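Ice-binding protein (Flavobacteriaceae bacterium, PDB 5UYT) probably binds ice crystals and restrains their growth, as a multi-domain antifreeze protein built on right-handed beta-helices. Local coordinates at residues L6-N11 and A61-I66; L14-G19 and A185-G190; V33-A38 and M50-G55; K149-V154 and V167-A172; I173-G178 and I192-V197. One frame throughout, in Å; residues are numbered along the deposited sequence.

From the N terminus, 6-11 opens contact 1 and 14-19 opens contact 2. Contact 3 (33-38 with 50-55) then closes a short loop, which lies within the spans of both. Contact 1 closes at 61-66 and crosses contact 2; it sets helix 55-73 beside the loop that leads into the first strand. Contact 4 (149-154 with 167-172) joins two later coils of the beta-helix, within the long span of contact 2. Contact 5 opens at 173-178. Contact 2 closes at 185-190, bringing the first strand of the domain to one of its last. Contact 5 then closes at 192-197, so it crosses contact 2; it pairs strands on another face of the solenoid.

Contact 1: L6-N11 and A61-I66; sequences LGAAAN and AADLLI
The backbone N of Ala8 donates a hydrogen bond to Asp63 OD2 over 2.7 Å, with an N-H...O angle of 162°. OD2 receives it on its anti lone pair, turned away from OD1. Ala8 begins the 3-10 segment 8-11, and Asp63 lies on helix 55-73. The bond therefore ties the helix to the turn that precedes the first strand. Asp63 CG stands anti to the carbonyl carbon (chi1 -67°), and this brings OD2 across to the turn. The same oxygen, Asp63 OD2, lies 3.3 Å from Ala8 CB. Asp63 OD2 is also 3.6 Å from Gly7 CA. Any side chain on Gly7 would run into it. Asp63 CB comes within 3.2 Å of Leu6 O, which also accepts a weak bond from Ala9 N and so helps to close the turn. Deeper in, Ala9 points its methyl at the helix, and Ala9 CB meets Leu64 CB at 4.4 Å. The polar half of the contact is thus one carboxylate oxygen on a backbone N-H, and the other half is small apolar groups. A helix laid along a right-handed beta-helix is a feature of the ice-binding family. Leu6 and Leu64 both reach Leu186 on strand 180-187, Leu64 also packs on Val167 of strand 165-168, and Ala10 O is bonded by Arg184.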
# COMPACT_ATOMS: atom_id res chain seq x y z
N LEU A 6 -21.75 -2.19 -4.22
CA LEU A 6 -21.49 -1.38 -3.04
C LEU A 6 -21.38 0.12 -3.33
O LEU A 6 -21.29 0.93 -2.40
CB LEU A 6 -20.19 -1.84 -2.36
CG LEU A 6 -20.19 -3.17 -1.60
CD1 LEU A 6 -18.77 -3.41 -1.09
CD2 LEU A 6 -21.20 -3.18 -0.46
N GLY A 7 -21.35 0.48 -4.61
CA GLY A 7 -21.12 1.86 -5.04
C GLY A 7 -19.93 2.49 -4.34
O GLY A 7 -18.82 1.97 -4.42
N ALA A 8 -20.17 3.60 -3.63
CA ALA A 8 -19.09 4.37 -3.00
C ALA A 8 -18.52 3.68 -1.75
O ALA A 8 -17.38 3.91 -1.37
CB ALA A 8 -19.57 5.77 -2.67
N ALA A 9 -19.34 2.85 -1.10
CA ALA A 9 -18.84 2.05 0.01
C ALA A 9 -17.65 1.18 -0.39
O ALA A 9 -16.80 0.84 0.45
CB ALA A 9 -19.95 1.20 0.60
N ALA A 10 -17.59 0.80 -1.68
CA ALA A 10 -16.44 0.00 -2.19
C ALA A 10 -15.06 0.63 -1.92
O ALA A 10 -14.05 -0.09 -1.86
CB ALA A 10 -16.60 -0.27 -3.69
N ASN A 11 -15.01 1.96 -1.79
CA ASN A 11 -13.73 2.67 -1.55
C ASN A 11 -13.10 2.34 -0.20
O ASN A 11 -11.92 2.58 0.01
CB ASN A 11 -13.94 4.19 -1.65
CG ASN A 11 -14.34 4.63 -3.04
OD1 ASN A 11 -13.73 4.23 -4.04
ND2 ASN A 11 -15.35 5.45 -3.13
N ALA A 61 -22.43 6.01 2.96
CA ALA A 61 -23.60 5.70 3.80
C ALA A 61 -24.82 5.34 2.94
O ALA A 61 -25.52 4.36 3.23
CB ALA A 61 -23.91 6.87 4.73
N ALA A 62 -25.07 6.14 1.89
CA ALA A 62 -26.22 5.92 1.03
C ALA A 62 -26.08 4.63 0.23
O ALA A 62 -27.04 3.87 0.12
CB ALA A 62 -26.47 7.11 0.11
N ASP A 63 -24.88 4.39 -0.31
CA ASP A 63 -24.65 3.19 -1.11
C ASP A 63 -24.59 1.91 -0.27
O ASP A 63 -24.94 0.83 -0.77
CB ASP A 63 -23.40 3.35 -2.00
CG ASP A 63 -23.59 4.41 -3.07
OD1 ASP A 63 -24.76 4.84 -3.28
OD2 ASP A 63 -22.60 4.84 -3.69
N LEU A 64 -24.17 2.03 0.99
CA LEU A 64 -24.16 0.86 1.89
C LEU A 64 -25.60 0.43 2.17
O LEU A 64 -25.91 -0.77 2.21
CB LEU A 64 -23.43 1.15 3.22
CG LEU A 64 -23.41 0.01 4.26
CD1 LEU A 64 -22.83 -1.27 3.68
CD2 LEU A 64 -22.65 0.40 5.52
N LEU A 65 -26.48 1.42 2.36
CA LEU A 65 -27.92 1.16 2.52
C LEU A 65 -28.51 0.40 1.32
O LEU A 65 -29.19 -0.63 1.51
CB LEU A 65 -28.67 2.47 2.75
CG LEU A 65 -30.17 2.31 3.01
CD1 LEU A 65 -30.44 1.53 4.28
CD2 LEU A 65 -30.81 3.69 3.04
N ILE A 66 -28.26 0.90 0.11
CA ILE A 66 -28.69 0.23 -1.13
C ILE A 66 -28.16 -1.22 -1.22
O ILE A 66 -28.94 -2.13 -1.54
CB ILE A 66 -28.23 1.04 -2.37
CG1 ILE A 66 -29.02 2.35 -2.49
CG2 ILE A 66 -28.42 0.22 -3.65
CD1 ILE A 66 -28.36 3.36 -3.40

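Contact 2: L14-G19 and A185-G190; sequences LFTTAG and ALSTTG
Ala185 pairs with Leu14 as two coils of the right-handed beta-helix run parallel, the first strand of the domain beside strand 180-187. Ala185 O accepts from Phe15 N, and Leu14 CD2 rests 3.8 Å from Ala185 CB. Leu186 faces helix 55-73, as Phe15 does, and Leu186 CD2 comes 3.9 Å from Phe15 CB. Ser187 N donates to Phe15 O, and Ser187 O accepts from Thr17 N in turn. Ser187 OG itself is bonded to Ala171 O on the preceding coil. Past the strands, Thr188 O lies 3.3 Å from Thr17 CB, and Thr188 OG1 bonds Asn169 OD1. Thr189 CB packs on the methyl of Ala18, with Thr189 CB 3.6 Å from Ala18 CB. Gly190 has backbone angles that leave no room for a side chain. Gly190 N donates to Ala18 O over 2.7 Å. Thr16 OG1 closes the turn: it accepts from Ala18 N, an ST turn, and donates to the carbonyl of Gly190. A valine in place of Thr16 would probably leave both Ala18 N and Gly190 O without this mate and let the turn shift. The bond from Thr16 OG1 to Gly190 O is 2.7 Å, with the donor tilted 19° from the carbonyl plane.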
# COMPACT_ATOMS: atom_id res chain seq x y z
N LEU A 14 -12.82 0.00 6.09
CA LEU A 14 -13.60 0.07 7.34
C LEU A 14 -14.52 1.28 7.23
O LEU A 14 -14.04 2.39 6.98
CB LEU A 14 -12.67 0.27 8.55
CG LEU A 14 -11.55 -0.75 8.75
CD1 LEU A 14 -10.60 -0.31 9.88
CD2 LEU A 14 -12.17 -2.11 9.08
N PHE A 15 -15.81 1.07 7.42
CA PHE A 15 -16.74 2.18 7.33
C PHE A 15 -17.99 1.96 8.18
O PHE A 15 -18.58 0.88 8.16
CB PHE A 15 -17.18 2.45 5.89
CG PHE A 15 -18.25 3.51 5.79
CD1 PHE A 15 -17.92 4.85 5.87
CD2 PHE A 15 -19.59 3.16 5.66
CE1 PHE A 15 -18.90 5.83 5.82
CE2 PHE A 15 -20.59 4.13 5.61
CZ PHE A 15 -20.25 5.47 5.69
N THR A 16 -18.37 3.00 8.92
CA THR A 16 -19.69 3.01 9.56
C THR A 16 -20.47 4.28 9.20
O THR A 16 -19.91 5.38 9.11
CB THR A 16 -19.65 2.80 11.09
OG1 THR A 16 -20.99 2.78 11.59
CG2 THR A 16 -18.88 3.91 11.83
N THR A 17 -21.76 4.09 8.98
CA THR A 17 -22.66 5.20 8.74
C THR A 17 -22.80 6.07 10.00
O THR A 17 -23.01 7.29 9.92
CB THR A 17 -24.01 4.64 8.23
OG1 THR A 17 -23.78 4.13 6.91
CG2 THR A 17 -25.14 5.69 8.23
N ALA A 18 -22.65 5.46 11.17
CA ALA A 18 -22.77 6.20 12.42
C ALA A 18 -22.06 5.48 13.55
O ALA A 18 -22.43 4.36 13.91
CB ALA A 18 -24.23 6.45 12.77
N GLY A 19 -21.05 6.12 14.12
CA GLY A 19 -20.37 5.58 15.29
C GLY A 19 -18.87 5.82 15.24
O GLY A 19 -18.34 6.30 14.25
N ALA A 185 -15.17 -4.24 6.48
CA ALA A 185 -16.07 -4.18 7.62
C ALA A 185 -16.91 -2.92 7.48
O ALA A 185 -16.38 -1.80 7.53
CB ALA A 185 -15.30 -4.20 8.95
N LEU A 186 -18.20 -3.12 7.24
CA LEU A 186 -19.15 -2.05 6.95
C LEU A 186 -20.33 -2.16 7.90
O LEU A 186 -20.95 -3.22 7.97
CB LEU A 186 -19.66 -2.18 5.50
CG LEU A 186 -18.62 -2.32 4.37
CD1 LEU A 186 -19.34 -2.69 3.08
CD2 LEU A 186 -17.82 -1.03 4.21
N SER A 187 -20.65 -1.07 8.60
CA SER A 187 -21.86 -1.01 9.45
C SER A 187 -22.84 0.07 9.00
O SER A 187 -22.44 1.20 8.71
CB SER A 187 -21.49 -0.77 10.92
OG SER A 187 -22.68 -0.57 11.72
N THR A 188 -24.14 -0.27 8.99
CA THR A 188 -25.21 0.70 8.65
C THR A 188 -25.52 1.65 9.80
O THR A 188 -26.24 2.62 9.60
CB THR A 188 -26.52 -0.01 8.26
OG1 THR A 188 -26.92 -0.85 9.33
CG2 THR A 188 -26.32 -0.85 7.01
N THR A 189 -25.04 1.32 11.00
CA THR A 189 -24.78 2.23 12.14
C THR A 189 -24.33 1.32 13.29
O THR A 189 -24.91 0.24 13.51
CB THR A 189 -25.91 3.27 12.60
OG1 THR A 189 -26.39 2.98 13.92
CG2 THR A 189 -27.05 3.47 11.65
N GLY A 190 -23.28 1.76 13.98
CA GLY A 190 -22.61 1.00 15.03
C GLY A 190 -21.11 1.26 14.99
O GLY A 190 -20.54 1.55 13.93

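Contact 3: V33-A38 and M50-G55; sequences VGTNNA and MQDSNG
Met50 CE lies 3.6 Å from Val33 CG1, where two neighbouring strands of the beta-helix run parallel. This is the close-packed end. The Met50 chain bends at chi2 and chi3 (-54° and -65°), which folds CE back toward Val33. Gln51 N donates to Val33 O over 2.9 Å, and Thr35 N donates less straight to Gln51 O. Gly34 CA sits only 3.0 Å from Gln51 O, so a side chain there would clash with that oxygen. Ser53 N bonds Thr35 O and ends the ladder. Beyond it the chain is more open to solvent; Asn37 and Ser53 are exposed, though Ser53 still lies against Ala38. Segment 33-38 has further partners: Thr35 OG1 takes Asn37 N in an ST turn and also bonds Gly19 O, while Asn36 ND2 bonds Thr57. Asn54 caps the N terminus of helix 55-73, and Asn54 ND2 donates to Gln51 OE1 over 3.0 Å. A water donates to both Val33 O and Asp52 OD1, and the latter also takes the N-H of Ser40. Across the loose end, Ser53 OG donates to Ala38 O at 3.2 Å, with the donor tilted 24° from the carbonyl plane.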
# COMPACT_ATOMS: atom_id res chain seq x y z
N VAL A 33 -10.85 4.58 5.39
CA VAL A 33 -11.33 4.31 6.74
C VAL A 33 -12.19 5.49 7.14
O VAL A 33 -11.77 6.65 7.00
CB VAL A 33 -10.15 4.19 7.74
CG1 VAL A 33 -10.65 4.13 9.20
CG2 VAL A 33 -9.27 2.98 7.40
N GLY A 34 -13.39 5.25 7.63
CA GLY A 34 -14.19 6.40 7.97
C GLY A 34 -15.49 6.17 8.68
O GLY A 34 -15.93 5.02 8.87
N THR A 35 -16.10 7.28 9.06
CA THR A 35 -17.41 7.29 9.67
C THR A 35 -18.14 8.55 9.22
O THR A 35 -17.54 9.61 9.06
CB THR A 35 -17.30 7.20 11.21
OG1 THR A 35 -18.49 7.75 11.82
CG2 THR A 35 -16.04 7.96 11.73
N ASN A 36 -19.44 8.43 9.01
CA ASN A 36 -20.21 9.55 8.50
C ASN A 36 -20.67 10.53 9.58
O ASN A 36 -21.35 11.52 9.27
CB ASN A 36 -21.40 9.03 7.67
CG ASN A 36 -22.10 10.13 6.91
OD1 ASN A 36 -23.33 10.25 6.93
ND2 ASN A 36 -21.32 10.97 6.27
N ASN A 37 -20.31 10.28 10.85
CA ASN A 37 -20.69 11.19 11.93
C ASN A 37 -19.66 11.42 13.04
O ASN A 37 -20.00 12.00 14.08
CB ASN A 37 -22.04 10.75 12.55
CG ASN A 37 -21.90 9.58 13.51
OD1 ASN A 37 -20.88 8.85 13.52
ND2 ASN A 37 -22.93 9.38 14.34
N ALA A 38 -18.42 10.97 12.84
CA ALA A 38 -17.36 11.16 13.83
C ALA A 38 -16.02 11.18 13.11
O ALA A 38 -15.98 11.39 11.89
CB ALA A 38 -17.41 10.06 14.89
N MET A 50 -8.30 8.85 5.21
CA MET A 50 -9.11 8.96 6.44
C MET A 50 -10.28 9.90 6.17
O MET A 50 -10.07 11.11 6.07
CB MET A 50 -8.24 9.44 7.62
CG MET A 50 -6.97 8.60 7.85
SD MET A 50 -7.26 6.82 8.04
CE MET A 50 -8.20 6.79 9.58
N GLN A 51 -11.50 9.36 6.04
CA GLN A 51 -12.69 10.13 5.66
C GLN A 51 -13.61 10.30 6.87
O GLN A 51 -14.15 9.31 7.36
CB GLN A 51 -13.48 9.39 4.57
CG GLN A 51 -12.68 8.92 3.35
CD GLN A 51 -12.42 10.05 2.36
OE1 GLN A 51 -12.51 11.22 2.70
NE2 GLN A 51 -12.04 9.69 1.15
N ASP A 52 -13.77 11.53 7.35
CA ASP A 52 -14.55 11.80 8.57
C ASP A 52 -15.65 12.80 8.24
O ASP A 52 -15.36 13.94 7.91
CB ASP A 52 -13.65 12.37 9.69
CG ASP A 52 -12.50 11.40 10.08
OD1 ASP A 52 -12.76 10.16 10.19
OD2 ASP A 52 -11.35 11.89 10.29
N SER A 53 -16.91 12.35 8.30
CA SER A 53 -18.09 13.23 8.21
C SER A 53 -18.03 14.20 7.02
O SER A 53 -18.09 15.41 7.21
CB SER A 53 -18.29 14.00 9.52
OG SER A 53 -18.32 13.11 10.63
N ASN A 54 -17.92 13.67 5.81
CA ASN A 54 -17.74 14.50 4.62
C ASN A 54 -18.54 13.94 3.45
O ASN A 54 -19.36 13.04 3.64
CB ASN A 54 -16.24 14.66 4.27
CG ASN A 54 -15.54 13.33 4.03
OD1 ASN A 54 -16.17 12.29 3.86
ND2 ASN A 54 -14.21 13.36 4.01
N GLY A 55 -18.31 14.46 2.25
CA GLY A 55 -19.04 14.00 1.06
C GLY A 55 -18.77 12.54 0.71
O GLY A 55 -19.68 11.84 0.28
O HOH W 1 -11.19 8.27 9.30

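Contact 4: K149-V154 and V167-A172; sequences KVEGLV and VANNAA
At a corner of two neighbouring coils, the side chains of Glu151 and Asn169 extend together, just past paired strands. Asn169 ND2 donates to Glu151 OE1 over 3.0 Å, on the syn lone pair. The acceptor lies in the amide plane of Asn169, while the carboxylate is turned 81° against that plane. The other oxygen, Glu151 OE2, takes Lys149 NZ at 2.8 Å as a salt bridge and is also bonded by Tyr68 OH from helix 55-73. Two successive bends, at chi1 (-51°) and chi2, curl the Glu151 chain back to both Lys149 and Asn169. The amide oxygen of Asn169 is left to Thr188. A glutamine in place of Glu151 would probably leave Lys149 without its charged mate. Beside this cluster runs the parallel ladder of the right-handed beta-helix. Val150 N donates to Val167 O over 2.8 Å, almost straight at 175°, and Asn169 N returns a bond to Val150 O. Glu151 is the centre of an inverse gamma turn. Past it, Val154 CG2 reaches across to Ala168 CB at 3.9 Å, on the neighbouring coil. Val154 N donates to Ala172 O at 3.1 Å, and Leu153 CD1 lies 3.6 Å from the same oxygen.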
# COMPACT_ATOMS: atom_id res chain seq x y z
N LYS A 149 -24.51 -10.57 5.49
CA LYS A 149 -25.51 -9.62 5.97
C LYS A 149 -25.90 -10.00 7.39
O LYS A 149 -26.70 -10.93 7.59
CB LYS A 149 -26.72 -9.64 5.05
CG LYS A 149 -27.80 -8.63 5.43
CD LYS A 149 -29.18 -9.04 4.91
CE LYS A 149 -29.72 -10.32 5.56
NZ LYS A 149 -29.55 -10.43 7.05
N VAL A 150 -25.34 -9.29 8.36
CA VAL A 150 -25.43 -9.70 9.77
C VAL A 150 -26.35 -8.80 10.60
O VAL A 150 -26.08 -7.60 10.76
CB VAL A 150 -24.03 -9.77 10.45
CG1 VAL A 150 -24.15 -10.41 11.84
CG2 VAL A 150 -23.03 -10.55 9.59
N GLU A 151 -27.43 -9.39 11.13
CA GLU A 151 -28.39 -8.64 11.96
C GLU A 151 -28.00 -8.72 13.43
O GLU A 151 -28.76 -9.21 14.28
CB GLU A 151 -29.82 -9.19 11.80
CG GLU A 151 -30.30 -9.34 10.37
CD GLU A 151 -30.36 -8.03 9.61
OE1 GLU A 151 -30.53 -6.98 10.26
OE2 GLU A 151 -30.22 -8.08 8.37
N GLY A 152 -26.80 -8.24 13.73
CA GLY A 152 -26.31 -8.28 15.11
C GLY A 152 -24.81 -8.07 15.18
O GLY A 152 -24.14 -7.91 14.15
N LEU A 153 -24.27 -8.09 16.40
CA LEU A 153 -22.83 -7.84 16.61
C LEU A 153 -21.93 -8.79 15.79
O LEU A 153 -22.13 -10.01 15.82
CB LEU A 153 -22.50 -7.97 18.11
CG LEU A 153 -21.02 -7.98 18.51
CD1 LEU A 153 -20.41 -6.60 18.33
CD2 LEU A 153 -20.84 -8.47 19.95
N VAL A 154 -20.94 -8.23 15.07
CA VAL A 154 -19.92 -9.01 14.41
C VAL A 154 -18.70 -8.99 15.33
O VAL A 154 -18.16 -7.92 15.62
CB VAL A 154 -19.55 -8.47 13.01
CG1 VAL A 154 -18.42 -9.29 12.40
CG2 VAL A 154 -20.76 -8.49 12.09
N VAL A 167 -21.22 -6.92 6.40
CA VAL A 167 -22.17 -5.82 6.54
C VAL A 167 -22.99 -6.05 7.81
O VAL A 167 -23.87 -6.92 7.85
CB VAL A 167 -23.14 -5.72 5.33
CG1 VAL A 167 -24.17 -4.60 5.53
CG2 VAL A 167 -22.38 -5.54 4.04
N ALA A 168 -22.70 -5.27 8.85
CA ALA A 168 -23.44 -5.38 10.10
C ALA A 168 -24.55 -4.36 10.07
O ALA A 168 -24.29 -3.16 9.93
CB ALA A 168 -22.52 -5.15 11.29
N ASN A 169 -25.81 -4.82 10.19
CA ASN A 169 -26.94 -3.93 10.17
C ASN A 169 -27.33 -3.54 11.58
O ASN A 169 -27.73 -4.40 12.39
CB ASN A 169 -28.15 -4.62 9.51
CG ASN A 169 -29.27 -3.65 9.20
OD1 ASN A 169 -29.01 -2.52 8.79
ND2 ASN A 169 -30.53 -4.09 9.39
N ASN A 170 -27.24 -2.24 11.87
CA ASN A 170 -27.58 -1.69 13.19
C ASN A 170 -26.88 -2.45 14.30
O ASN A 170 -27.49 -2.80 15.31
CB ASN A 170 -29.09 -1.65 13.40
CG ASN A 170 -29.78 -0.80 12.37
OD1 ASN A 170 -30.78 -1.20 11.80
ND2 ASN A 170 -29.24 0.38 12.09
N ALA A 171 -25.58 -2.71 14.08
CA ALA A 171 -24.73 -3.37 15.07
C ALA A 171 -23.27 -2.97 14.92
O ALA A 171 -22.87 -2.45 13.88
CB ALA A 171 -24.85 -4.89 14.97
N ALA A 172 -22.48 -3.22 15.97
CA ALA A 172 -21.04 -2.93 15.95
C ALA A 172 -20.24 -4.07 15.30
O ALA A 172 -20.76 -5.18 15.09
CB ALA A 172 -20.54 -2.65 17.37

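Contact 5: I173-G178 and I192-V197; sequences IVLQSG and ITVTGV
The side chains of Leu175 and Val194 run alongside each other into the interior of the beta-helix, from two parallel strands of one face. The strand directions differ by only 1°. The chi1 of Leu175 (-56°) turns CG away from the carbonyl carbon, and this lays Leu175 CD1 against Val194 CG1 at 3.8 Å. Val197 comes in from further along its chain, past the end of the strand. Val197 CG1 reaches Leu175 CB at 3.9 Å, so Leu175 is touched by two valines of the next coil. Ile173 and Ile192 are paired in register, with their side chains on the same side of the sheet. Their contact is looser, with Ile173 CB 4.4 Å from Ile192 CG1. Both isoleucines carry CD1 to strands of contact 2, Ile173 to Ala185 and Ile192 to Phe15 O, so this row fills the core of the solenoid. Val174 and Thr193 point to the other face and stay partly exposed. The backbones form a parallel ladder, less straight at Thr195 N: Thr193 N donates to Ile173 O, Leu175 N to Thr193 O, and Thr195 N to Leu175 O. At the turn that follows, Gly178 N donates to Gly196 O over 3.0 Å, from 48° above the carbonyl plane. On the outer face, a water donates to Ile173 O at 3.0 Å and is hydrogen-bonded to Thr193 OG1 at 2.8 Å.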
# COMPACT_ATOMS: atom_id res chain seq x y z
N ILE A 173 -18.99 -3.77 14.97
CA ILE A 173 -18.04 -4.76 14.48
C ILE A 173 -16.79 -4.67 15.34
O ILE A 173 -16.26 -3.58 15.56
CB ILE A 173 -17.67 -4.53 13.00
CG1 ILE A 173 -18.94 -4.51 12.13
CG2 ILE A 173 -16.68 -5.62 12.52
CD1 ILE A 173 -18.70 -4.17 10.67
N VAL A 174 -16.32 -5.82 15.81
CA VAL A 174 -15.15 -5.87 16.67
C VAL A 174 -14.20 -6.92 16.05
O VAL A 174 -14.58 -8.10 15.92
CB VAL A 174 -15.49 -6.27 18.13
CG1 VAL A 174 -14.22 -6.33 18.97
CG2 VAL A 174 -16.52 -5.31 18.75
N LEU A 175 -13.00 -6.48 15.69
CA LEU A 175 -12.00 -7.34 15.08
C LEU A 175 -10.83 -7.43 16.04
O LEU A 175 -10.13 -6.45 16.26
CB LEU A 175 -11.55 -6.78 13.72
CG LEU A 175 -12.65 -6.54 12.67
CD1 LEU A 175 -11.99 -6.13 11.36
CD2 LEU A 175 -13.56 -7.74 12.48
N GLN A 176 -10.64 -8.61 16.61
CA GLN A 176 -9.67 -8.79 17.67
C GLN A 176 -8.25 -8.98 17.11
O GLN A 176 -8.07 -9.05 15.90
CB GLN A 176 -10.10 -9.97 18.54
CG GLN A 176 -11.35 -9.74 19.38
CD GLN A 176 -11.66 -10.90 20.31
OE1 GLN A 176 -10.77 -11.36 21.04
NE2 GLN A 176 -12.90 -11.39 20.29
N SER A 177 -7.26 -9.07 18.01
CA SER A 177 -5.85 -9.15 17.67
C SER A 177 -5.58 -10.15 16.54
O SER A 177 -5.95 -11.32 16.64
CB SER A 177 -5.06 -9.55 18.93
OG SER A 177 -3.70 -9.74 18.60
N GLY A 178 -4.95 -9.67 15.46
CA GLY A 178 -4.44 -10.56 14.41
C GLY A 178 -5.45 -11.00 13.37
O GLY A 178 -5.12 -11.81 12.49
N ILE A 192 -16.94 0.64 15.08
CA ILE A 192 -16.00 -0.36 14.57
C ILE A 192 -14.75 -0.29 15.45
O ILE A 192 -14.15 0.77 15.59
CB ILE A 192 -15.65 -0.11 13.08
CG1 ILE A 192 -16.92 -0.26 12.22
CG2 ILE A 192 -14.53 -1.07 12.63
CD1 ILE A 192 -16.78 0.19 10.77
N THR A 193 -14.35 -1.43 16.01
CA THR A 193 -13.19 -1.47 16.90
C THR A 193 -12.23 -2.52 16.36
O THR A 193 -12.62 -3.69 16.21
CB THR A 193 -13.63 -1.88 18.32
OG1 THR A 193 -14.63 -0.96 18.78
CG2 THR A 193 -12.45 -1.87 19.31
N VAL A 194 -11.01 -2.11 16.01
CA VAL A 194 -10.03 -3.07 15.51
C VAL A 194 -8.75 -3.01 16.35
O VAL A 194 -8.38 -1.96 16.84
CB VAL A 194 -9.73 -2.86 13.99
CG1 VAL A 194 -11.02 -2.94 13.18
CG2 VAL A 194 -8.99 -1.54 13.73
N THR A 195 -8.09 -4.13 16.52
CA THR A 195 -6.86 -4.15 17.32
C THR A 195 -5.84 -5.04 16.61
O THR A 195 -6.03 -6.26 16.52
CB THR A 195 -7.13 -4.59 18.80
OG1 THR A 195 -7.69 -5.90 18.80
CG2 THR A 195 -8.17 -3.70 19.46
N GLY A 196 -4.77 -4.44 16.09
CA GLY A 196 -3.69 -5.19 15.47
C GLY A 196 -4.17 -6.04 14.30
O GLY A 196 -3.84 -7.23 14.21
N VAL A 197 -4.94 -5.44 13.39
CA VAL A 197 -5.54 -6.21 12.31
C VAL A 197 -4.87 -5.97 10.96
O VAL A 197 -4.12 -5.01 10.79
CB VAL A 197 -7.05 -5.95 12.17
CG1 VAL A 197 -7.74 -6.21 13.51
CG2 VAL A 197 -7.32 -4.52 11.70
O HOH W 2 -17.09 -1.85 17.81